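Local coordinates for type II antifreeze protein (Brachyopsis rostratus, PDB 2ZIB) that binds to ice crystals and inhibits their growth, protecting fish blood from freezing in subzero sea water without needing calcium, at residues A[103-108]-A[113-118]. Residues are numbered along the deposited sequence; the frame is centred on the assembly and turned at random.
Sequences CCMQMT and KCWDDL
M105 lays its sulfur over one face of the W115 indole, a Met-aromatic contact with SD 4.1 Å from the centroid of the six-membered ring and displaced toward its rim. CG of M105 stands anti to the backbone N (chi1 -177°), and the bend at chi3 carries CE out over the rim on the same side, near CE3 and CZ3. M107, on the same face of the hairpin, meets the pyrrole end obliquely, its CG 4.0 Å from W115 CD1, while its CB and CE rest on the aliphatic part of K113. Bends at chi2 (-89°) and chi4 fold that lysine back until NZ donates to T108 O (2.8 Å), a carbonyl it reaches in plane; A110 O takes a second bond from NZ.

On the other face Q106 slants across L118, its flat amide lying against CG and CD2 of the leucine, with Q106 NE2 3.5 Å from L118 CG. T108 closes the turn end: its N and OG1 both donate to C114 O, from opposite faces of that carbonyl's plane, and its CG2 packs on D116 CB at 3.4 Å. Paired backbone hydrogen bonds link C104 with L118 and Q106 with D116 in antiparallel register, and C103 and C104 together face L118 as a classic beta bulge.

Disulfides tie C103 to C72, C104 to C120 and C114 to C92, and W115 NE1 is hydrogen-bonded to Q54 OE1 of helix 51-60. Within this C-type lectin fold, strand 104-107 is flanked by strand 115-118 and the antiparallel strand 65-67, which joins the hairpin to strand 124-131.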
loop_
_atom_site.group_PDB
_atom_site.type_symbol
_atom_site.label_atom_id
_atom_site.label_comp_id
_atom_site.label_asym_id
_atom_site.label_seq_id
_atom_site.Cartn_x
_atom_site.Cartn_y
_atom_site.Cartn_z
ATOM N N CYS A 103 9.683 8.900 -5.627
ATOM C CA CYS A 103 8.861 8.085 -6.543
ATOM C C CYS A 103 8.158 6.911 -5.902
ATOM O O CYS A 103 7.639 6.065 -6.601
ATOM C CB CYS A 103 9.699 7.661 -7.768
ATOM S SG CYS A 103 11.131 6.612 -7.373
ATOM N N CYS A 104 8.051 6.944 -4.566
ATOM C CA CYS A 104 7.321 5.882 -3.866
ATOM C C CYS A 104 6.019 6.410 -3.222
ATOM O O CYS A 104 5.990 7.514 -2.636
ATOM C CB CYS A 104 8.217 5.268 -2.796
ATOM S SG CYS A 104 9.393 4.094 -3.471
ATOM N N MET A 105 4.944 5.619 -3.301
ATOM C CA MET A 105 3.630 6.051 -2.844
ATOM C C MET A 105 3.370 5.698 -1.401
ATOM O O MET A 105 3.608 4.563 -0.966
ATOM C CB MET A 105 2.604 5.356 -3.716
ATOM C CG MET A 105 1.142 5.735 -3.459
ATOM S SD MET A 105 -0.007 4.575 -4.241
ATOM C CE MET A 105 0.066 5.042 -5.971
ATOM N N GLN A 106 2.814 6.648 -0.658
ATOM C CA GLN A 106 2.376 6.386 0.690
ATOM C C GLN A 106 0.981 6.958 0.914
ATOM O O GLN A 106 0.575 7.903 0.247
ATOM C CB GLN A 106 3.289 7.011 1.745
ATOM C CG GLN A 106 3.525 8.480 1.570
ATOM C CD GLN A 106 4.380 9.098 2.657
ATOM O OE1 GLN A 106 3.937 10.091 3.250
ATOM N NE2 GLN A 106 5.553 8.547 2.927
ATOM N N MET A 107 0.303 6.400 1.915
ATOM C CA MET A 107 -0.852 7.080 2.548
ATOM C C MET A 107 -0.245 8.075 3.533
ATOM O O MET A 107 0.563 7.677 4.414
ATOM C CB MET A 107 -1.761 6.086 3.257
ATOM C CG MET A 107 -2.349 5.042 2.300
ATOM S SD MET A 107 -3.220 3.729 3.185
ATOM C CE MET A 107 -4.887 4.108 2.895
ATOM N N THR A 108 -0.651 9.354 3.426
ATOM C CA THR A 108 -0.096 10.405 4.265
ATOM C C THR A 108 -0.727 10.468 5.652
ATOM O O THR A 108 -1.645 9.698 5.985
ATOM C CB THR A 108 -0.194 11.771 3.595
ATOM O OG1 THR A 108 -1.581 12.145 3.456
ATOM C CG2 THR A 108 0.499 11.844 2.233
ATOM N N LYS A 113 -6.010 9.899 4.717
ATOM C CA LYS A 113 -4.927 9.012 4.191
ATOM C C LYS A 113 -4.724 9.204 2.698
ATOM O O LYS A 113 -4.290 8.289 1.992
ATOM C CB LYS A 113 -5.261 7.549 4.551
ATOM C CG LYS A 113 -5.173 7.287 6.019
ATOM C CD LYS A 113 -3.724 6.873 6.387
ATOM C CE LYS A 113 -3.344 7.214 7.848
ATOM N NZ LYS A 113 -3.270 8.744 8.061
ATOM N N CYS A 114 -4.968 10.420 2.205
ATOM C CA CYS A 114 -4.710 10.675 0.804
ATOM C C CYS A 114 -3.256 10.370 0.461
ATOM O O CYS A 114 -2.338 10.474 1.313
ATOM C CB CYS A 114 -5.110 12.110 0.421
ATOM S SG CYS A 114 -4.212 13.457 1.260
ATOM N N TRP A 115 -3.022 10.019 -0.810
ATOM C CA TRP A 115 -1.705 9.530 -1.213
ATOM C C TRP A 115 -0.738 10.643 -1.625
ATOM O O TRP A 115 -1.155 11.689 -2.135
ATOM C CB TRP A 115 -1.832 8.586 -2.406
ATOM C CG TRP A 115 -2.792 7.450 -2.207
ATOM C CD1 TRP A 115 -3.418 7.011 -1.055
ATOM C CD2 TRP A 115 -3.281 6.631 -3.256
ATOM N NE1 TRP A 115 -4.241 5.930 -1.336
ATOM C CE2 TRP A 115 -4.187 5.695 -2.685
ATOM C CE3 TRP A 115 -3.045 6.588 -4.655
ATOM C CZ2 TRP A 115 -4.860 4.713 -3.460
ATOM C CZ3 TRP A 115 -3.711 5.590 -5.428
ATOM C CH2 TRP A 115 -4.609 4.680 -4.813
ATOM N N ASP A 116 0.554 10.404 -1.433
ATOM C CA ASP A 116 1.585 11.316 -1.882
ATOM C C ASP A 116 2.795 10.501 -2.282
ATOM O O ASP A 116 2.954 9.356 -1.823
ATOM C CB ASP A 116 1.895 12.334 -0.779
ATOM C CG ASP A 116 2.660 13.556 -1.238
ATOM O OD1 ASP A 116 2.913 13.756 -2.443
ATOM O OD2 ASP A 116 2.980 14.386 -0.354
ATOM N N ASP A 117 3.642 11.103 -3.122
ATOM C CA ASP A 117 4.862 10.448 -3.588
ATOM C C ASP A 117 6.062 11.065 -2.901
ATOM O O ASP A 117 6.288 12.272 -2.972
ATOM C CB ASP A 117 4.944 10.466 -5.141
ATOM C CG ASP A 117 4.779 11.814 -5.821
ATOM O OD1 ASP A 117 4.186 12.798 -5.317
ATOM O OD2 ASP A 117 5.197 11.876 -7.006
ATOM N N LEU A 118 6.773 10.223 -2.158
ATOM C CA LEU A 118 7.866 10.651 -1.265
ATOM C C LEU A 118 9.150 9.922 -1.672
ATOM O O LEU A 118 9.094 8.914 -2.403
ATOM C CB LEU A 118 7.528 10.253 0.187
ATOM C CG LEU A 118 6.703 11.243 0.993
ATOM C CD1 LEU A 118 7.459 12.491 1.334
ATOM C CD2 LEU A 118 5.331 11.628 0.382
#